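Local coordinates for protein glutathione S-transferase (PDB 4MP4) that probably catalyses the conjugation of glutathione to electrophilic substrates, as a member of the glutathione S-transferase family, at residues W163-L174 with L188-R198. Residues are numbered along the deposited sequence; the frame is centred on the assembly and turned at random.
Sequences WSIVDAELALML and LKNYALQQWQR
The start of helix 165-178, where glutathione transferases carry their Ser-X-X-Asp N-capping box sequence, meets helix 186-196 through Asp167 and Tyr191. Tyr191 OH donates a very short hydrogen bond, 2.5 Å, to Asp167 OD1, which lies at the edge of the phenol ring; the carboxylate plane is steeply inclined to that of the ring. With CG anti to the backbone N (chi1 171°), the phenol reaches across to the first turn of the partner helix. The other oxygen, OD2, accepts a hydrogen bond from Ser164 N nearly along its C-O axis at 2.9 Å; of the capping box, only this carboxylate arm is made. Leu159 N also donates to OD1, so three donors hold the buried carboxylate and would probably keep it ionised.

Beyond this polar end, segments 165-174 and 188-196 cross at -121° within the all-helical C-terminal domain. Small residues allow a close approach: the CA atoms of Ala171 and Ala192 are 4.6 Å apart. Ala171 CB also packs on Gln195 CB at 3.5 Å. Around them, Leu170 CD2 touches Tyr191 CE2, Leu174 CD1 comes to the edge of the same ring at CD2, and the CZ3 corner of Trp196 rests against CA and CB of Leu172.

At the opposite end from Leu174, a bend at chi2 brings the Arg198 guanidinium flat over Trp163, its plane only 5° from the indole's. Arg198 CZ lies 3.6 Å from the centroid of the Trp163 five-membered ring. This cation-pi stack is joined by a salt bridge from Arg198 NH2 to Glu30 on helix 19-30, linking the contact to the thioredoxin-like N-terminal domain. At the indole edge, a water accepts from Trp163 NE1 (2.9 Å) and donates to both Gln195 OE1 and Gln195 O.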
ATOM      1  N   TRP A 163     -14.846 -13.488  -9.124  1.00 26.21           N
ATOM      2  CA  TRP A 163     -14.779 -12.405  -8.173  1.00 22.96           C
ATOM      3  C   TRP A 163     -13.503 -12.420  -7.314  1.00 26.44           C
ATOM      4  O   TRP A 163     -13.048 -13.470  -6.878  1.00 30.11           O
ATOM      5  CB  TRP A 163     -16.013 -12.453  -7.279  1.00 16.23           C
ATOM      6  CG  TRP A 163     -16.057 -11.295  -6.356  1.00 27.77           C
ATOM      7  CD1 TRP A 163     -16.616 -10.069  -6.604  1.00 18.47           C
ATOM      8  CD2 TRP A 163     -15.499 -11.224  -5.044  1.00 23.30           C
ATOM      9  NE1 TRP A 163     -16.448  -9.250  -5.521  1.00 22.73           N
ATOM     10  CE2 TRP A 163     -15.757  -9.927  -4.547  1.00 24.18           C
ATOM     11  CE3 TRP A 163     -14.794 -12.126  -4.239  1.00 18.81           C
ATOM     12  CZ2 TRP A 163     -15.351  -9.507  -3.285  1.00 23.52           C
ATOM     13  CZ3 TRP A 163     -14.387 -11.710  -2.976  1.00 22.50           C
ATOM     14  CH2 TRP A 163     -14.669 -10.411  -2.513  1.00 28.83           C
ATOM     15  N   SER A 164     -12.924 -11.246  -7.089  1.00 28.26           N
ATOM     16  CA  SER A 164     -11.892 -11.078  -6.069  1.00 20.20           C
ATOM     17  C   SER A 164     -12.134  -9.787  -5.308  1.00 17.59           C
ATOM     18  O   SER A 164     -12.883  -8.918  -5.766  1.00 19.07           O
ATOM     19  CB  SER A 164     -10.497 -11.057  -6.685  1.00 20.45           C
ATOM     20  OG  SER A 164     -10.422 -10.108  -7.720  1.00 18.90           O
ATOM     21  N   ILE A 165     -11.495  -9.650  -4.151  1.00 12.99           N
ATOM     22  CA  ILE A 165     -11.712  -8.474  -3.301  1.00  9.93           C
ATOM     23  C   ILE A 165     -11.428  -7.165  -4.079  1.00 18.03           C
ATOM     24  O   ILE A 165     -11.932  -6.091  -3.723  1.00 18.22           O
ATOM     25  CB  ILE A 165     -10.858  -8.569  -2.003  1.00 13.43           C
ATOM     26  CG1 ILE A 165     -11.296  -7.549  -0.946  1.00 16.14           C
ATOM     27  CG2 ILE A 165      -9.392  -8.434  -2.315  1.00  9.45           C
ATOM     28  CD1 ILE A 165     -12.718  -7.738  -0.467  1.00  9.22           C
ATOM     29  N   VAL A 166     -10.658  -7.265  -5.162  1.00 10.08           N
ATOM     30  CA  VAL A 166     -10.274  -6.087  -5.921  1.00 18.88           C
ATOM     31  C   VAL A 166     -11.466  -5.584  -6.744  1.00 18.76           C
ATOM     32  O   VAL A 166     -11.538  -4.393  -7.094  1.00 12.08           O
ATOM     33  CB  VAL A 166      -9.013  -6.333  -6.809  1.00 10.53           C
ATOM     34  CG1 VAL A 166      -8.567  -5.040  -7.465  1.00 10.71           C
ATOM     35  CG2 VAL A 166      -7.874  -6.875  -5.983  1.00 10.26           C
ATOM     36  N   ASP A 167     -12.416  -6.477  -7.041  1.00 13.33           N
ATOM     37  CA  ASP A 167     -13.641  -6.020  -7.702  1.00 17.08           C
ATOM     38  C   ASP A 167     -14.367  -5.033  -6.790  1.00 20.07           C
ATOM     39  O   ASP A 167     -14.843  -3.972  -7.240  1.00 15.58           O
ATOM     40  CB  ASP A 167     -14.571  -7.171  -8.108  1.00 14.70           C
ATOM     41  CG  ASP A 167     -13.991  -8.032  -9.238  1.00 24.09           C
ATOM     42  OD1 ASP A 167     -13.882  -7.529 -10.398  1.00 16.09           O
ATOM     43  OD2 ASP A 167     -13.656  -9.221  -8.957  1.00 20.85           O
ATOM     44  N   ALA A 168     -14.407  -5.362  -5.502  1.00 11.74           N
ATOM     45  CA  ALA A 168     -15.110  -4.526  -4.540  1.00 10.86           C
ATOM     46  C   ALA A 168     -14.377  -3.184  -4.364  1.00 14.68           C
ATOM     47  O   ALA A 168     -15.013  -2.134  -4.181  1.00 18.91           O
ATOM     48  CB  ALA A 168     -15.284  -5.257  -3.206  1.00  9.06           C
ATOM     49  N   GLU A 169     -13.050  -3.220  -4.457  1.00 11.77           N
ATOM     50  CA  GLU A 169     -12.233  -2.022  -4.265  1.00 10.98           C
ATOM     51  C   GLU A 169     -12.349  -1.078  -5.466  1.00 14.13           C
ATOM     52  O   GLU A 169     -12.408   0.141  -5.303  1.00 14.66           O
ATOM     53  CB  GLU A 169     -10.763  -2.385  -4.019  1.00  7.95           C
ATOM     54  CG  GLU A 169     -10.504  -3.228  -2.778  1.00 29.26           C
ATOM     55  CD  GLU A 169      -9.097  -3.863  -2.770  1.00 28.22           C
ATOM     56  OE1 GLU A 169      -8.438  -3.852  -3.824  1.00 22.67           O
ATOM     57  OE2 GLU A 169      -8.653  -4.371  -1.720  1.00 20.47           O
ATOM     58  N   LEU A 170     -12.377  -1.651  -6.671  1.00 16.64           N
ATOM     59  CA  LEU A 170     -12.482  -0.866  -7.893  1.00 11.36           C
ATOM     60  C   LEU A 170     -13.866  -0.242  -7.997  1.00  9.53           C
ATOM     61  O   LEU A 170     -13.995   0.942  -8.302  1.00 21.31           O
ATOM     62  CB  LEU A 170     -12.202  -1.734  -9.128  1.00 11.41           C
ATOM     63  CG  LEU A 170     -12.293  -1.034 -10.494  1.00 16.07           C
ATOM     64  CD1 LEU A 170     -11.225   0.056 -10.649  1.00 12.97           C
ATOM     65  CD2 LEU A 170     -12.168  -2.040 -11.622  1.00 20.49           C
ATOM     66  N   ALA A 171     -14.898  -1.038  -7.741  1.00  9.77           N
ATOM     67  CA  ALA A 171     -16.266  -0.525  -7.750  1.00 14.28           C
ATOM     68  C   ALA A 171     -16.428   0.672  -6.818  1.00 13.01           C
ATOM     69  O   ALA A 171     -17.028   1.669  -7.202  1.00 16.49           O
ATOM     70  CB  ALA A 171     -17.276  -1.612  -7.400  1.00 10.36           C
ATOM     71  N   LEU A 172     -15.903   0.573  -5.598  1.00 15.02           N
ATOM     72  CA  LEU A 172     -16.042   1.678  -4.655  1.00 15.84           C
ATOM     73  C   LEU A 172     -15.378   2.925  -5.237  1.00 13.82           C
ATOM     74  O   LEU A 172     -15.930   4.021  -5.173  1.00 15.44           O
ATOM     75  CB  LEU A 172     -15.498   1.333  -3.261  1.00  7.01           C
ATOM     76  CG  LEU A 172     -15.603   2.500  -2.267  1.00 22.29           C
ATOM     77  CD1 LEU A 172     -15.859   1.987  -0.844  1.00 12.06           C
ATOM     78  CD2 LEU A 172     -14.359   3.475  -2.323  1.00  7.35           C
ATOM     79  N   MET A 173     -14.198   2.740  -5.816  1.00 20.20           N
ATOM     80  CA  MET A 173     -13.469   3.834  -6.455  1.00 15.50           C
ATOM     81  C   MET A 173     -14.306   4.463  -7.544  1.00 18.81           C
ATOM     82  O   MET A 173     -14.422   5.687  -7.603  1.00 19.85           O
ATOM     83  CB  MET A 173     -12.141   3.346  -7.037  1.00 15.04           C
ATOM     84  CG  MET A 173     -11.215   4.468  -7.450  1.00 16.55           C
ATOM     85  SD  MET A 173     -10.711   5.605  -6.118  1.00 17.69           S
ATOM     86  CE  MET A 173      -9.338   4.748  -5.365  1.00  8.59           C
ATOM     87  N   LEU A 174     -14.899   3.634  -8.397  1.00  9.11           N
ATOM     88  CA  LEU A 174     -15.746   4.149  -9.472  1.00 14.28           C
ATOM     89  C   LEU A 174     -17.003   4.848  -8.930  1.00 19.33           C
ATOM     90  O   LEU A 174     -17.471   5.835  -9.500  1.00 16.32           O
ATOM     91  CB  LEU A 174     -16.121   3.032 -10.449  1.00 17.24           C
ATOM     92  CG  LEU A 174     -15.027   2.504 -11.380  1.00 15.83           C
ATOM     93  CD1 LEU A 174     -15.455   1.186 -12.012  1.00 12.73           C
ATOM     94  CD2 LEU A 174     -14.752   3.520 -12.454  1.00 13.83           C
ATOM     95  N   LEU A 188     -18.653   0.920 -17.519  1.00 25.84           N
ATOM     96  CA  LEU A 188     -18.120   0.948 -16.160  1.00 20.78           C
ATOM     97  C   LEU A 188     -19.188   1.141 -15.085  1.00 19.75           C
ATOM     98  O   LEU A 188     -19.009   0.691 -13.954  1.00 20.17           O
ATOM     99  CB  LEU A 188     -17.021   1.999 -16.021  1.00 17.29           C
ATOM    100  CG  LEU A 188     -15.765   1.674 -16.827  1.00 21.65           C
ATOM    101  CD1 LEU A 188     -14.763   2.809 -16.747  1.00 17.48           C
ATOM    102  CD2 LEU A 188     -15.160   0.352 -16.337  1.00 20.68           C
ATOM    103  N   LYS A 189     -20.293   1.801 -15.427  1.00 19.33           N
ATOM    104  CA  LYS A 189     -21.422   1.886 -14.498  1.00 17.17           C
ATOM    105  C   LYS A 189     -22.021   0.501 -14.298  1.00 17.82           C
ATOM    106  O   LYS A 189     -22.252   0.068 -13.169  1.00 32.49           O
ATOM    107  CB  LYS A 189     -22.496   2.843 -15.004  1.00 17.94           C
ATOM    108  CG  LYS A 189     -22.128   4.310 -14.837  1.00 20.55           C
ATOM    109  CD  LYS A 189     -23.220   5.202 -15.381  1.00 26.19           C
ATOM    110  CE  LYS A 189     -22.813   6.658 -15.400  1.00 39.65           C
ATOM    111  NZ  LYS A 189     -23.869   7.484 -16.063  1.00 47.94           N
ATOM    112  N   ASN A 190     -22.259  -0.198 -15.400  1.00 19.59           N
ATOM    113  CA  ASN A 190     -22.755  -1.569 -15.340  1.00 34.46           C
ATOM    114  C   ASN A 190     -21.884  -2.465 -14.456  1.00 30.47           C
ATOM    115  O   ASN A 190     -22.408  -3.180 -13.603  1.00 23.97           O
ATOM    116  CB  ASN A 190     -22.897  -2.163 -16.747  1.00 35.27           C
ATOM    117  CG  ASN A 190     -24.058  -1.559 -17.520  1.00 50.09           C
ATOM    118  OD1 ASN A 190     -25.039  -1.083 -16.935  1.00 47.32           O
ATOM    119  ND2 ASN A 190     -23.956  -1.580 -18.847  1.00 58.75           N
ATOM    120  N   TYR A 191     -20.563  -2.407 -14.658  1.00 25.05           N
ATOM    121  CA  TYR A 191     -19.617  -3.149 -13.828  1.00 20.88           C
ATOM    122  C   TYR A 191     -19.748  -2.775 -12.361  1.00 17.29           C
ATOM    123  O   TYR A 191     -19.885  -3.636 -11.496  1.00 17.96           O
ATOM    124  CB  TYR A 191     -18.170  -2.884 -14.261  1.00 28.16           C
ATOM    125  CG  TYR A 191     -17.153  -3.471 -13.294  1.00 22.53           C
ATOM    126  CD1 TYR A 191     -16.927  -4.844 -13.244  1.00 22.44           C
ATOM    127  CD2 TYR A 191     -16.427  -2.655 -12.435  1.00 16.40           C
ATOM    128  CE1 TYR A 191     -16.014  -5.387 -12.366  1.00 22.20           C
ATOM    129  CE2 TYR A 191     -15.501  -3.183 -11.558  1.00 23.69           C
ATOM    130  CZ  TYR A 191     -15.300  -4.557 -11.517  1.00 24.80           C
ATOM    131  OH  TYR A 191     -14.391  -5.107 -10.633  1.00 19.36           O
ATOM    132  N   ALA A 192     -19.698  -1.479 -12.088  1.00 18.86           N
ATOM    133  CA  ALA A 192     -19.746  -1.002 -10.714  1.00 20.09           C
ATOM    134  C   ALA A 192     -21.074  -1.350 -10.037  1.00 18.11           C
ATOM    135  O   ALA A 192     -21.078  -1.817  -8.912  1.00 18.27           O
ATOM    136  CB  ALA A 192     -19.499   0.488 -10.677  1.00 21.17           C
ATOM    137  N   LEU A 193     -22.196  -1.144 -10.733  1.00 20.53           N
ATOM    138  CA  LEU A 193     -23.510  -1.405 -10.148  1.00 20.36           C
ATOM    139  C   LEU A 193     -23.658  -2.867  -9.779  1.00 24.39           C
ATOM    140  O   LEU A 193     -24.145  -3.210  -8.710  1.00 34.10           O
ATOM    141  CB  LEU A 193     -24.647  -0.995 -11.097  1.00 26.23           C
ATOM    142  CG  LEU A 193     -26.003  -1.672 -10.788  1.00 34.02           C
ATOM    143  CD1 LEU A 193     -26.643  -1.181  -9.469  1.00 27.73           C
ATOM    144  CD2 LEU A 193     -27.000  -1.562 -11.955  1.00 39.46           C
ATOM    145  N   GLN A 194     -23.230  -3.727 -10.685  1.00 22.69           N
ATOM    146  CA  GLN A 194     -23.280  -5.146 -10.433  1.00 23.52           C
ATOM    147  C   GLN A 194     -22.397  -5.506  -9.243  1.00 27.63           C
ATOM    148  O   GLN A 194     -22.792  -6.289  -8.380  1.00 36.92           O
ATOM    149  CB  GLN A 194     -22.868  -5.925 -11.678  1.00 23.96           C
ATOM    150  CG  GLN A 194     -22.581  -7.372 -11.375  1.00 39.93           C
ATOM    151  CD  GLN A 194     -22.331  -8.206 -12.614  1.00 51.80           C
ATOM    152  OE1 GLN A 194     -22.019  -9.391 -12.511  1.00 57.99           O
ATOM    153  NE2 GLN A 194     -22.474  -7.597 -13.791  1.00 50.80           N
ATOM    154  N   GLN A 195     -21.204  -4.930  -9.183  1.00 21.02           N
ATOM    155  CA  GLN A 195     -20.336  -5.197  -8.047  1.00 19.47           C
ATOM    156  C   GLN A 195     -20.983  -4.774  -6.729  1.00 22.01           C
ATOM    157  O   GLN A 195     -20.811  -5.430  -5.706  1.00 21.44           O
ATOM    158  CB  GLN A 195     -18.960  -4.549  -8.232  1.00 14.89           C
ATOM    159  CG  GLN A 195     -18.158  -5.172  -9.391  1.00 21.31           C
ATOM    160  CD  GLN A 195     -18.108  -6.704  -9.319  1.00 21.93           C
ATOM    161  OE1 GLN A 195     -18.042  -7.277  -8.235  1.00 17.01           O
ATOM    162  NE2 GLN A 195     -18.135  -7.362 -10.475  1.00 25.06           N
ATOM    163  N   TRP A 196     -21.746  -3.684  -6.776  1.00 21.33           N
ATOM    164  CA  TRP A 196     -22.402  -3.127  -5.594  1.00 21.50           C
ATOM    165  C   TRP A 196     -23.523  -4.037  -5.081  1.00 20.21           C
ATOM    166  O   TRP A 196     -23.909  -3.952  -3.916  1.00 20.08           O
ATOM    167  CB  TRP A 196     -22.947  -1.721  -5.914  1.00 11.99           C
ATOM    168  CG  TRP A 196     -22.748  -0.730  -4.819  1.00 23.14           C
ATOM    169  CD1 TRP A 196     -23.720  -0.034  -4.152  1.00 19.94           C
ATOM    170  CD2 TRP A 196     -21.495  -0.322  -4.246  1.00 17.12           C
ATOM    171  NE1 TRP A 196     -23.147   0.783  -3.200  1.00 22.94           N
ATOM    172  CE2 TRP A 196     -21.775   0.628  -3.240  1.00 15.97           C
ATOM    173  CE3 TRP A 196     -20.154  -0.668  -4.484  1.00 16.54           C
ATOM    174  CZ2 TRP A 196     -20.781   1.240  -2.476  1.00 12.98           C
ATOM    175  CZ3 TRP A 196     -19.154  -0.051  -3.720  1.00 15.57           C
ATOM    176  CH2 TRP A 196     -19.477   0.878  -2.725  1.00  8.80           C
ATOM    177  N   GLN A 197     -24.040  -4.901  -5.954  1.00 21.35           N
ATOM    178  CA  GLN A 197     -25.159  -5.782  -5.610  1.00 24.30           C
ATOM    179  C   GLN A 197     -24.669  -7.107  -5.064  1.00 21.77           C
ATOM    180  O   GLN A 197     -25.462  -7.954  -4.685  1.00 28.57           O
ATOM    181  CB  GLN A 197     -26.064  -6.027  -6.827  1.00 26.67           C
ATOM    182  CG  GLN A 197     -26.763  -4.776  -7.320  1.00 38.62           C
ATOM    183  CD  GLN A 197     -27.761  -4.224  -6.312  1.00 54.12           C
ATOM    184  OE1 GLN A 197     -28.450  -4.987  -5.618  1.00 59.98           O
ATOM    185  NE2 GLN A 197     -27.850  -2.892  -6.227  1.00 51.87           N
ATOM    186  N   ARG A 198     -23.355  -7.285  -5.042  1.00 25.74           N
ATOM    187  CA  ARG A 198     -22.746  -8.416  -4.356  1.00 27.69           C
ATOM    188  C   ARG A 198     -23.272  -8.406  -2.914  1.00 27.00           C
ATOM    189  O   ARG A 198     -23.309  -7.352  -2.286  1.00 29.58           O
ATOM    190  CB  ARG A 198     -21.224  -8.259  -4.390  1.00 29.28           C
ATOM    191  CG  ARG A 198     -20.427  -9.405  -3.813  1.00 29.02           C
ATOM    192  CD  ARG A 198     -19.949 -10.333  -4.907  1.00 26.09           C
ATOM    193  NE  ARG A 198     -19.183 -11.438  -4.349  1.00 36.49           N
ATOM    194  CZ  ARG A 198     -18.913 -12.564  -5.000  1.00 34.99           C
ATOM    195  NH1 ARG A 198     -19.340 -12.735  -6.245  1.00 24.98           N
ATOM    196  NH2 ARG A 198     -18.209 -13.517  -4.403  1.00 29.91           N
TER
HETATM  197  O   HOH W   1     -17.962  -6.794  -5.643  1.00 12.39           O